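Local coordinates for protein alpha-pyrone synthesis polyketide synthase-like Pks18 (Mycobacterium tuberculosis, PDB 1TED) that probably extends medium- and long-chain aliphatic acyl-CoA starters with malonyl-CoA, acting as a homodimeric type III polyketide synthase that makes tri- and tetraketide alpha-pyrones, at residues S76-R81 against H221-D226; R82-P87 against I202-V207; T40-R45 against L352-E357. All blocks are in the same frame, centred on the assembly; numbering follows the deposited sequence.

Contact 1 (S76-R81 against H221-D226). With MYR (myristic acid), chain E.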
loop_
_atom_site.group_PDB
_atom_site.type_symbol
_atom_site.label_atom_id
_atom_site.label_comp_id
_atom_site.label_asym_id
_atom_site.label_seq_id
_atom_site.Cartn_x
_atom_site.Cartn_y
_atom_site.Cartn_z
ATOM N N SER A 76 25.910 -1.702 18.220
ATOM C CA SER A 76 24.768 -1.093 17.536
ATOM C C SER A 76 25.007 0.352 17.107
ATOM O O SER A 76 24.440 0.810 16.124
ATOM C CB SER A 76 23.542 -1.133 18.441
ATOM O OG SER A 76 23.688 -0.229 19.525
ATOM N N ARG A 77 25.847 1.058 17.853
ATOM C CA ARG A 77 26.155 2.461 17.594
ATOM C C ARG A 77 24.917 3.320 17.846
ATOM O O ARG A 77 24.716 4.356 17.214
ATOM C CB ARG A 77 26.672 2.660 16.165
ATOM C CG ARG A 77 27.867 1.784 15.816
ATOM C CD ARG A 77 28.914 2.539 14.997
ATOM N NE ARG A 77 29.984 3.075 15.838
ATOM C CZ ARG A 77 31.023 2.366 16.278
ATOM N NH1 ARG A 77 31.145 1.086 15.952
ATOM N NH2 ARG A 77 31.935 2.931 17.058
ATOM N N ILE A 78 24.098 2.870 18.794
ATOM C CA ILE A 78 22.873 3.556 19.185
ATOM C C ILE A 78 22.966 3.966 20.655
ATOM O O ILE A 78 23.348 3.162 21.506
ATOM C CB ILE A 78 21.649 2.630 19.018
ATOM C CG1 ILE A 78 21.391 2.367 17.536
ATOM C CG2 ILE A 78 20.433 3.242 19.698
ATOM C CD1 ILE A 78 20.299 1.350 17.285
ATOM N N THR A 79 22.606 5.213 20.951
ATOM C CA THR A 79 22.635 5.724 22.318
ATOM C C THR A 79 21.229 5.703 22.915
ATOM O O THR A 79 21.047 5.316 24.065
ATOM C CB THR A 79 23.181 7.158 22.350
ATOM O OG1 THR A 79 24.542 7.148 21.912
ATOM C CG2 THR A 79 23.114 7.732 23.746
ATOM N N THR A 80 20.244 6.123 22.123
ATOM C CA THR A 80 18.840 6.139 22.547
ATOM C C THR A 80 17.884 5.881 21.379
ATOM O O THR A 80 18.268 5.929 20.218
ATOM C CB THR A 80 18.408 7.508 23.155
ATOM O OG1 THR A 80 18.728 8.568 22.238
ATOM C CG2 THR A 80 19.067 7.751 24.491
ATOM N N ARG A 81 16.634 5.602 21.723
ATOM C CA ARG A 81 15.552 5.401 20.760
ATOM C C ARG A 81 14.221 5.542 21.514
ATOM O O ARG A 81 14.149 5.329 22.731
ATOM C CB ARG A 81 15.668 4.048 20.033
ATOM C CG ARG A 81 16.073 2.890 20.884
ATOM C CD ARG A 81 16.319 1.622 20.058
ATOM N NE ARG A 81 16.864 0.576 20.919
ATOM C CZ ARG A 81 16.586 -0.715 20.811
ATOM N NH1 ARG A 81 15.760 -1.151 19.868
ATOM N NH2 ARG A 81 17.129 -1.571 21.665
ATOM N N HIS A 221 15.815 -6.363 17.735
ATOM C CA HIS A 221 15.358 -5.770 18.977
ATOM C C HIS A 221 16.365 -4.810 19.588
ATOM O O HIS A 221 16.039 -4.060 20.507
ATOM C CB HIS A 221 14.994 -6.865 19.976
ATOM C CG HIS A 221 13.702 -7.553 19.665
ATOM N ND1 HIS A 221 12.649 -7.600 20.557
ATOM C CD2 HIS A 221 13.291 -8.229 18.567
ATOM C CE1 HIS A 221 11.651 -8.276 20.021
ATOM N NE2 HIS A 221 12.013 -8.669 18.815
ATOM N N SER A 222 17.589 -4.819 19.076
ATOM C CA SER A 222 18.601 -3.913 19.598
ATOM C C SER A 222 18.698 -2.701 18.677
ATOM O O SER A 222 19.271 -1.674 19.050
ATOM C CB SER A 222 19.973 -4.605 19.678
ATOM O OG SER A 222 20.622 -4.640 18.415
ATOM N N LEU A 223 18.119 -2.814 17.483
ATOM C CA LEU A 223 18.190 -1.724 16.509
ATOM C C LEU A 223 16.919 -0.925 16.214
ATOM O O LEU A 223 16.977 0.290 16.043
ATOM C CB LEU A 223 18.726 -2.258 15.174
ATOM C CG LEU A 223 20.168 -2.763 15.098
ATOM C CD1 LEU A 223 20.464 -3.196 13.672
ATOM C CD2 LEU A 223 21.131 -1.664 15.526
ATOM N N PHE A 224 15.781 -1.603 16.153
ATOM C CA PHE A 224 14.528 -0.946 15.806
ATOM C C PHE A 224 13.882 -0.037 16.862
ATOM O O PHE A 224 13.821 -0.363 18.042
ATOM C CB PHE A 224 13.541 -2.010 15.319
ATOM C CG PHE A 224 13.987 -2.720 14.063
ATOM C CD1 PHE A 224 15.286 -2.570 13.575
ATOM C CD2 PHE A 224 13.108 -3.533 13.358
ATOM C CE1 PHE A 224 15.700 -3.218 12.402
ATOM C CE2 PHE A 224 13.513 -4.188 12.174
ATOM C CZ PHE A 224 14.808 -4.027 11.700
ATOM N N GLY A 225 13.409 1.118 16.399
ATOM C CA GLY A 225 12.776 2.092 17.270
ATOM C C GLY A 225 11.459 2.597 16.702
ATOM O O GLY A 225 11.010 2.130 15.654
ATOM N N ASP A 226 10.850 3.563 17.386
ATOM C CA ASP A 226 9.557 4.125 16.982
ATOM C C ASP A 226 9.654 5.568 16.487
ATOM O O ASP A 226 10.420 6.368 17.019
ATOM C CB ASP A 226 8.569 4.068 18.166
ATOM C CG ASP A 226 8.177 2.645 18.552
ATOM O OD1 ASP A 226 8.834 1.681 18.098
ATOM O OD2 ASP A 226 7.204 2.494 19.323
HETATM C C1 MYR E . 13.555 -3.408 23.008
HETATM O O1 MYR E . 13.899 -2.458 23.707
HETATM O O2 MYR E . 14.252 -4.423 22.983
HETATM C C2 MYR E . 12.272 -3.334 22.177
HETATM C C3 MYR E . 12.589 -3.306 20.681
HETATM C C4 MYR E . 11.309 -3.200 19.847
HETATM C C5 MYR E . 11.614 -3.218 18.348
HETATM C C6 MYR E . 12.207 -4.552 17.886
HETATM C C7 MYR E . 11.197 -5.703 17.942
HETATM C C8 MYR E . 10.072 -5.539 16.917
HETATM C C9 MYR E . 10.602 -5.578 15.483
HETATM C C10 MYR E . 9.487 -5.269 14.484
HETATM C C11 MYR E . 10.028 -5.244 13.052
HETATM C C12 MYR E . 8.927 -4.884 12.054
HETATM C C13 MYR E . 9.500 -4.788 10.638
HETATM C C14 MYR E . 8.420 -4.388 9.632
#
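The backbone O of His-221 is gripped end-on by Arg-81, whose NH1 and NH2 both donate to it at 3.0 Å. This oxygen lies in the guanidinium plane; NH2 meets one of its lone pairs, whereas NH1 stands 58° out of the carbonyl plane. The imidazole lays one face on the bound myristic acid, with C7 3.1 Å above the ring plane, consistent with the substrate-binding role inferred for this histidine. Ser-222 places its backbone O over one face of the guanidinium, 3.3 Å above the plane, without a hydrogen bond; O1 of the fatty acid lies over the opposite face. Gln-49 donates to Ser-222 O and accepts from Arg-81 NH2. The 221-226 turn lies beside the acyl tunnel of this thiolase-fold enzyme, and a long cation with several N-H groups suits the two carbonyls, of His-221 and Phe-224, that converge on it. Arg-81, extended from CG to NE, reaches them from strand 80-82. Leu-223 adds an apolar patch, its CD2 3.6 Å from CD1 of Ile-78, the side chains crossing at about a right angle. Phe-224 O takes a further bond from Arg-81 NH1 at 2.8 Å, while the ring edge meets the fatty acid, CD2 3.5 Å from C11.

Contact 2 (R82-P87 against I202-V207). With MYR (myristic acid), chain E.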
loop_
_atom_site.group_PDB
_atom_site.type_symbol
_atom_site.label_atom_id
_atom_site.label_comp_id
_atom_site.label_asym_id
_atom_site.label_seq_id
_atom_site.Cartn_x
_atom_site.Cartn_y
_atom_site.Cartn_z
ATOM N N ARG A 82 13.180 5.936 20.792
ATOM C CA ARG A 82 11.870 6.168 21.396
ATOM C C ARG A 82 10.904 5.017 21.217
ATOM O O ARG A 82 10.921 4.335 20.196
ATOM C CB ARG A 82 11.250 7.436 20.813
ATOM C CG ARG A 82 12.192 8.629 20.798
ATOM C CD ARG A 82 12.807 8.889 22.166
ATOM N NE ARG A 82 13.370 10.234 22.244
ATOM C CZ ARG A 82 12.689 11.311 22.628
ATOM N NH1 ARG A 82 11.417 11.212 22.985
ATOM N NH2 ARG A 82 13.281 12.494 22.635
ATOM N N MET A 83 10.052 4.807 22.214
ATOM C CA MET A 83 9.091 3.723 22.147
ATOM C C MET A 83 7.731 4.084 22.738
ATOM O O MET A 83 7.640 4.614 23.849
ATOM C CB MET A 83 9.668 2.499 22.844
ATOM C CG MET A 83 10.975 2.027 22.220
ATOM S SD MET A 83 11.620 0.546 22.978
ATOM C CE MET A 83 13.308 0.516 22.297
ATOM N N ALA A 84 6.680 3.795 21.971
ATOM C CA ALA A 84 5.308 4.072 22.381
ATOM C C ALA A 84 4.966 3.187 23.563
ATOM O O ALA A 84 4.222 3.577 24.476
ATOM C CB ALA A 84 4.356 3.786 21.225
ATOM N N VAL A 85 5.534 1.987 23.528
ATOM C CA VAL A 85 5.335 0.974 24.551
ATOM C C VAL A 85 6.674 0.551 25.158
ATOM O O VAL A 85 7.704 0.592 24.486
ATOM C CB VAL A 85 4.614 -0.256 23.932
ATOM C CG1 VAL A 85 5.052 -1.534 24.607
ATOM C CG2 VAL A 85 3.102 -0.076 24.051
ATOM N N ASP A 86 6.652 0.169 26.431
ATOM C CA ASP A 86 7.854 -0.291 27.125
ATOM C C ASP A 86 7.788 -1.808 27.090
ATOM O O ASP A 86 7.190 -2.423 27.967
ATOM C CB ASP A 86 7.856 0.173 28.579
ATOM C CG ASP A 86 9.173 -0.109 29.279
ATOM O OD1 ASP A 86 9.778 -1.171 29.018
ATOM O OD2 ASP A 86 9.600 0.732 30.097
ATOM N N PRO A 87 8.415 -2.433 26.082
ATOM C CA PRO A 87 8.406 -3.893 25.940
ATOM C C PRO A 87 8.730 -4.708 27.202
ATOM O O PRO A 87 8.174 -5.787 27.420
ATOM C CB PRO A 87 9.403 -4.129 24.807
ATOM C CG PRO A 87 10.361 -2.983 24.961
ATOM C CD PRO A 87 9.427 -1.832 25.194
ATOM N N ILE A 202 4.639 6.227 9.540
ATOM C CA ILE A 202 4.502 5.984 10.969
ATOM C C ILE A 202 5.006 4.580 11.258
ATOM O O ILE A 202 4.538 3.601 10.676
ATOM C CB ILE A 202 3.014 6.121 11.406
ATOM C CG1 ILE A 202 2.838 5.686 12.862
ATOM C CG2 ILE A 202 2.124 5.309 10.478
ATOM C CD1 ILE A 202 3.261 6.730 13.878
ATOM N N GLU A 203 5.967 4.473 12.160
ATOM C CA GLU A 203 6.521 3.171 12.444
ATOM C C GLU A 203 6.587 2.919 13.942
ATOM O O GLU A 203 7.227 3.664 14.692
ATOM C CB GLU A 203 7.901 3.074 11.790
ATOM C CG GLU A 203 8.144 1.796 10.997
ATOM C CD GLU A 203 7.288 1.656 9.735
ATOM O OE1 GLU A 203 7.487 2.434 8.775
ATOM O OE2 GLU A 203 6.424 0.757 9.703
ATOM N N LEU A 204 5.893 1.870 14.367
ATOM C CA LEU A 204 5.832 1.485 15.769
ATOM C C LEU A 204 6.340 0.070 15.982
ATOM O O LEU A 204 5.555 -0.877 16.096
ATOM C CB LEU A 204 4.393 1.589 16.278
ATOM C CG LEU A 204 3.990 2.907 16.936
ATOM C CD1 LEU A 204 4.468 4.073 16.109
ATOM C CD2 LEU A 204 2.473 2.936 17.116
ATOM N N CYS A 205 7.660 -0.065 16.038
ATOM C CA CYS A 205 8.296 -1.358 16.241
ATOM C C CYS A 205 8.072 -1.911 17.654
ATOM O O CYS A 205 7.778 -3.094 17.817
ATOM C CB CYS A 205 9.805 -1.246 15.965
ATOM S SG CYS A 205 10.254 -0.790 14.266
ATOM N N SER A 206 8.214 -1.053 18.665
ATOM C CA SER A 206 8.052 -1.459 20.064
ATOM C C SER A 206 6.792 -2.287 20.288
ATOM O O SER A 206 6.738 -3.133 21.177
ATOM C CB SER A 206 8.046 -0.224 20.987
ATOM O OG SER A 206 6.882 0.579 20.831
ATOM N N VAL A 207 5.785 -2.041 19.461
ATOM C CA VAL A 207 4.520 -2.743 19.546
ATOM C C VAL A 207 4.630 -4.211 19.134
ATOM O O VAL A 207 3.765 -5.021 19.473
ATOM C CB VAL A 207 3.462 -2.008 18.685
ATOM C CG1 VAL A 207 2.458 -2.970 18.117
ATOM C CG2 VAL A 207 2.754 -0.986 19.535
HETATM C C1 MYR E . 13.555 -3.408 23.008
HETATM O O1 MYR E . 13.899 -2.458 23.707
HETATM O O2 MYR E . 14.252 -4.423 22.983
HETATM C C2 MYR E . 12.272 -3.334 22.177
HETATM C C3 MYR E . 12.589 -3.306 20.681
HETATM C C4 MYR E . 11.309 -3.200 19.847
HETATM C C5 MYR E . 11.614 -3.218 18.348
HETATM C C6 MYR E . 12.207 -4.552 17.886
HETATM C C7 MYR E . 11.197 -5.703 17.942
HETATM C C8 MYR E . 10.072 -5.539 16.917
HETATM C C9 MYR E . 10.602 -5.578 15.483
HETATM C C10 MYR E . 9.487 -5.269 14.484
HETATM C C11 MYR E . 10.028 -5.244 13.052
HETATM C C12 MYR E . 8.927 -4.884 12.054
HETATM C C13 MYR E . 9.500 -4.788 10.638
HETATM C C14 MYR E . 8.420 -4.388 9.632
#
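One wall of the acyl-binding tunnel is made where Met-83 and Ser-206 come together, and both of these residues also touch the bound myristic acid. CB of Met-83 rests 3.7 Å from CB of Ser-206. The methionine chain is extended beyond CG, with CG anti to the carbonyl carbon (chi1 -59°), and this carries SD and CE past the serine to the carboxyl end of the ligand. There CE of Met-83 lies 3.3 Å from O1 of the fatty acid, and a long thioether suits the place as a flexible, weakly polar lining. Pro-87 adds a rigid apolar surface close by, its CG 3.4 Å from C2 of the fatty acid. Further along the fatty acid Ser-206 CA lies 3.7 Å from C4, and Cys-205 contributes its CB, 3.6 Å from C5.

The serine hydroxyl faces the other way, into the loop. Its strongest partner is the carboxylate of Asp-226, and OG also accepts a weak but fairly straight bond from Val-85 N, 3.3 Å long with an N-H...O angle of 157°. Asp-226 OD2 accepts from Ala-84 N as well, so a small polar side chain and one carboxylate together pin a loop that has no regular secondary structure and give its N-H groups partners behind an apolar wall. Beside them CB of Ala-84 approaches CG of Leu-204 at 4.4 Å.

Helix 102-125 covers this side, with His-112 against Ala-84 and Val-85 and Phe-109 against Leu-204, while strand 196-204 runs between strands 135-142 and 226-236 of the central sheet.

Contact 3 (T40-R45 against L352-E357)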
loop_
_atom_site.group_PDB
_atom_site.type_symbol
_atom_site.label_atom_id
_atom_site.label_comp_id
_atom_site.label_asym_id
_atom_site.label_seq_id
_atom_site.Cartn_x
_atom_site.Cartn_y
_atom_site.Cartn_z
ATOM N N THR A 40 8.651 16.142 12.141
ATOM C CA THR A 40 9.203 14.938 12.726
ATOM C C THR A 40 8.640 14.673 14.122
ATOM O O THR A 40 8.319 15.605 14.859
ATOM C CB THR A 40 10.726 15.097 12.790
ATOM O OG1 THR A 40 11.295 14.736 11.519
ATOM C CG2 THR A 40 11.300 14.282 13.905
ATOM N N GLY A 41 8.535 13.404 14.493
ATOM C CA GLY A 41 8.005 13.094 15.804
ATOM C C GLY A 41 8.147 11.654 16.250
ATOM O O GLY A 41 8.211 10.726 15.442
ATOM N N THR A 42 8.170 11.464 17.563
ATOM C CA THR A 42 8.311 10.134 18.131
ATOM C C THR A 42 7.635 10.119 19.490
ATOM O O THR A 42 7.315 11.175 20.037
ATOM C CB THR A 42 9.803 9.794 18.367
ATOM O OG1 THR A 42 10.285 10.552 19.483
ATOM C CG2 THR A 42 10.644 10.150 17.154
ATOM N N PRO A 43 7.374 8.920 20.039
ATOM C CA PRO A 43 6.743 8.897 21.363
ATOM C C PRO A 43 7.724 9.553 22.340
ATOM O O PRO A 43 8.916 9.687 22.030
ATOM C CB PRO A 43 6.523 7.404 21.636
ATOM C CG PRO A 43 7.363 6.701 20.614
ATOM C CD PRO A 43 7.331 7.590 19.417
ATOM N N ARG A 44 7.225 9.963 23.505
ATOM C CA ARG A 44 8.047 10.643 24.500
ATOM C C ARG A 44 9.012 9.759 25.276
ATOM O O ARG A 44 10.056 10.233 25.721
ATOM C CB ARG A 44 7.151 11.414 25.472
ATOM N N ARG A 45 8.678 8.483 25.443
ATOM C CA ARG A 45 9.547 7.585 26.191
ATOM C C ARG A 45 10.929 7.405 25.567
ATOM O O ARG A 45 11.059 6.952 24.423
ATOM C CB ARG A 45 8.890 6.217 26.355
ATOM C CG ARG A 45 9.804 5.160 26.966
ATOM C CD ARG A 45 9.003 4.225 27.842
ATOM N NE ARG A 45 7.712 3.937 27.229
ATOM C CZ ARG A 45 6.566 3.874 27.893
ATOM N NH1 ARG A 45 6.539 4.075 29.204
ATOM N NH2 ARG A 45 5.442 3.634 27.238
ATOM N N LEU A 352 14.690 8.138 7.014
ATOM C CA LEU A 352 15.189 8.959 5.933
ATOM C C LEU A 352 14.697 10.400 6.104
ATOM O O LEU A 352 15.437 11.347 5.862
ATOM C CB LEU A 352 14.722 8.369 4.597
ATOM C CG LEU A 352 15.583 8.621 3.361
ATOM C CD1 LEU A 352 17.043 8.368 3.684
ATOM C CD2 LEU A 352 15.112 7.710 2.225
ATOM N N ILE A 353 13.459 10.576 6.553
ATOM C CA ILE A 353 12.930 11.931 6.714
ATOM C C ILE A 353 13.519 12.680 7.917
ATOM O O ILE A 353 13.635 13.902 7.888
ATOM C CB ILE A 353 11.381 11.915 6.751
ATOM C CG1 ILE A 353 10.854 11.397 5.408
ATOM C CG2 ILE A 353 10.840 13.312 6.986
ATOM C CD1 ILE A 353 9.382 11.093 5.393
ATOM N N PHE A 354 13.909 11.949 8.962
ATOM C CA PHE A 354 14.544 12.576 10.122
ATOM C C PHE A 354 15.882 13.103 9.628
ATOM O O PHE A 354 16.337 14.173 10.026
ATOM C CB PHE A 354 14.805 11.559 11.229
ATOM C CG PHE A 354 13.723 11.483 12.261
ATOM C CD1 PHE A 354 12.408 11.227 11.897
ATOM C CD2 PHE A 354 14.034 11.596 13.612
ATOM C CE1 PHE A 354 11.411 11.075 12.867
ATOM C CE2 PHE A 354 13.048 11.446 14.593
ATOM C CZ PHE A 354 11.729 11.181 14.216
ATOM N N VAL A 355 16.506 12.330 8.747
ATOM C CA VAL A 355 17.792 12.691 8.175
ATOM C C VAL A 355 17.724 13.971 7.361
ATOM O O VAL A 355 18.575 14.850 7.495
ATOM C CB VAL A 355 18.319 11.550 7.291
ATOM C CG1 VAL A 355 19.507 12.024 6.463
ATOM C CG2 VAL A 355 18.726 10.387 8.174
ATOM N N LEU A 356 16.703 14.066 6.518
ATOM C CA LEU A 356 16.491 15.221 5.660
ATOM C C LEU A 356 16.264 16.484 6.492
ATOM O O LEU A 356 16.800 17.543 6.166
ATOM C CB LEU A 356 15.306 14.929 4.720
ATOM C CG LEU A 356 14.949 15.789 3.497
ATOM C CD1 LEU A 356 14.258 17.037 3.959
ATOM C CD2 LEU A 356 16.187 16.136 2.681
ATOM N N GLU A 357 15.499 16.374 7.581
ATOM C CA GLU A 357 15.236 17.531 8.443
ATOM C C GLU A 357 16.505 18.143 9.049
ATOM O O GLU A 357 16.598 19.353 9.195
ATOM C CB GLU A 357 14.256 17.166 9.577
ATOM C CG GLU A 357 13.973 18.329 10.557
ATOM C CD GLU A 357 12.886 18.010 11.576
ATOM O OE1 GLU A 357 13.075 17.098 12.406
ATOM O OE2 GLU A 357 11.829 18.670 11.545
HETATM O O HOH W 1 9.676 18.506 12.989
#
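Thr-40 is the residue that meets both Phe-354 and Glu-357, and its two branches divide the work. The methyl CG2 stands over one face of the Phe-354 ring in a CH-pi contact, 20° off the ring normal and displaced toward the rim; the modelled approach is too close for its exact height to be trusted. OG1 stands beside the backbone N, anti to the carbonyl carbon (chi1 -84°), which puts CG2 anti to the N; from there OG1 gives a weak hydrogen bond of 3.1 Å to Glu-357 OE1. The second carboxylate oxygen is used through water: Thr-40 N donates to the water at 2.7 Å, and the water donates to Glu-357 OE2 at 2.6 Å. The glutamate chain is extended beyond CG, which lets it reach from the helix to the strand. Gly-41 turns its carbonyl to the phenylalanine edge, O lying in the ring plane 3.8 Å from CZ, where the slightly positive C-H rim is a suitable neighbour. At Thr-42 the methyl CG2 also comes to this edge, while OG1 bonds to Pro-43 O at 3.0 Å and so is turned back on its own loop.

The contact joins strand 32-41, central in the thiolase-type sheet, to helix 349-361 of the C-terminal half. Leu-38 of the same strand touches Ile-353, Leu-356 and Glu-357, and Phe-344 meets the Phe-354 ring edge-to-face. Threonine suits the strand end because one small residue offers a methyl to the ring and a hydroxyl to the acid. The weak hydroxyl bond and the water both serve the partly exposed carboxylate of Glu-357 as donors, which would favour its ionised form.

Segment 76-81 runs directly into 82-87, and 202-207 precedes 221-226, so contact 2 falls within the span of contact 1. Their centres are 11 Å apart and both touch the myristic acid. Asp-226 ties them twice by probable hydrogen bonds: OD2 lies 2.5 Å from Ser-206 OG, and Asp-226 N 2.9 Å from Arg-82 O. In contact 1 the side chain of Phe-224 is about 6 Å from that of Cys-175, the presumed nucleophile. Contact 3, its centre 13 Å from each of the others, stands back from the ligand, the Thr-42 side chain being about 13 Å from it. Its loop is tied to contact 2 by a hydrogen bond from Arg-45 NH2 to Ala-84 O, 3.0 Å.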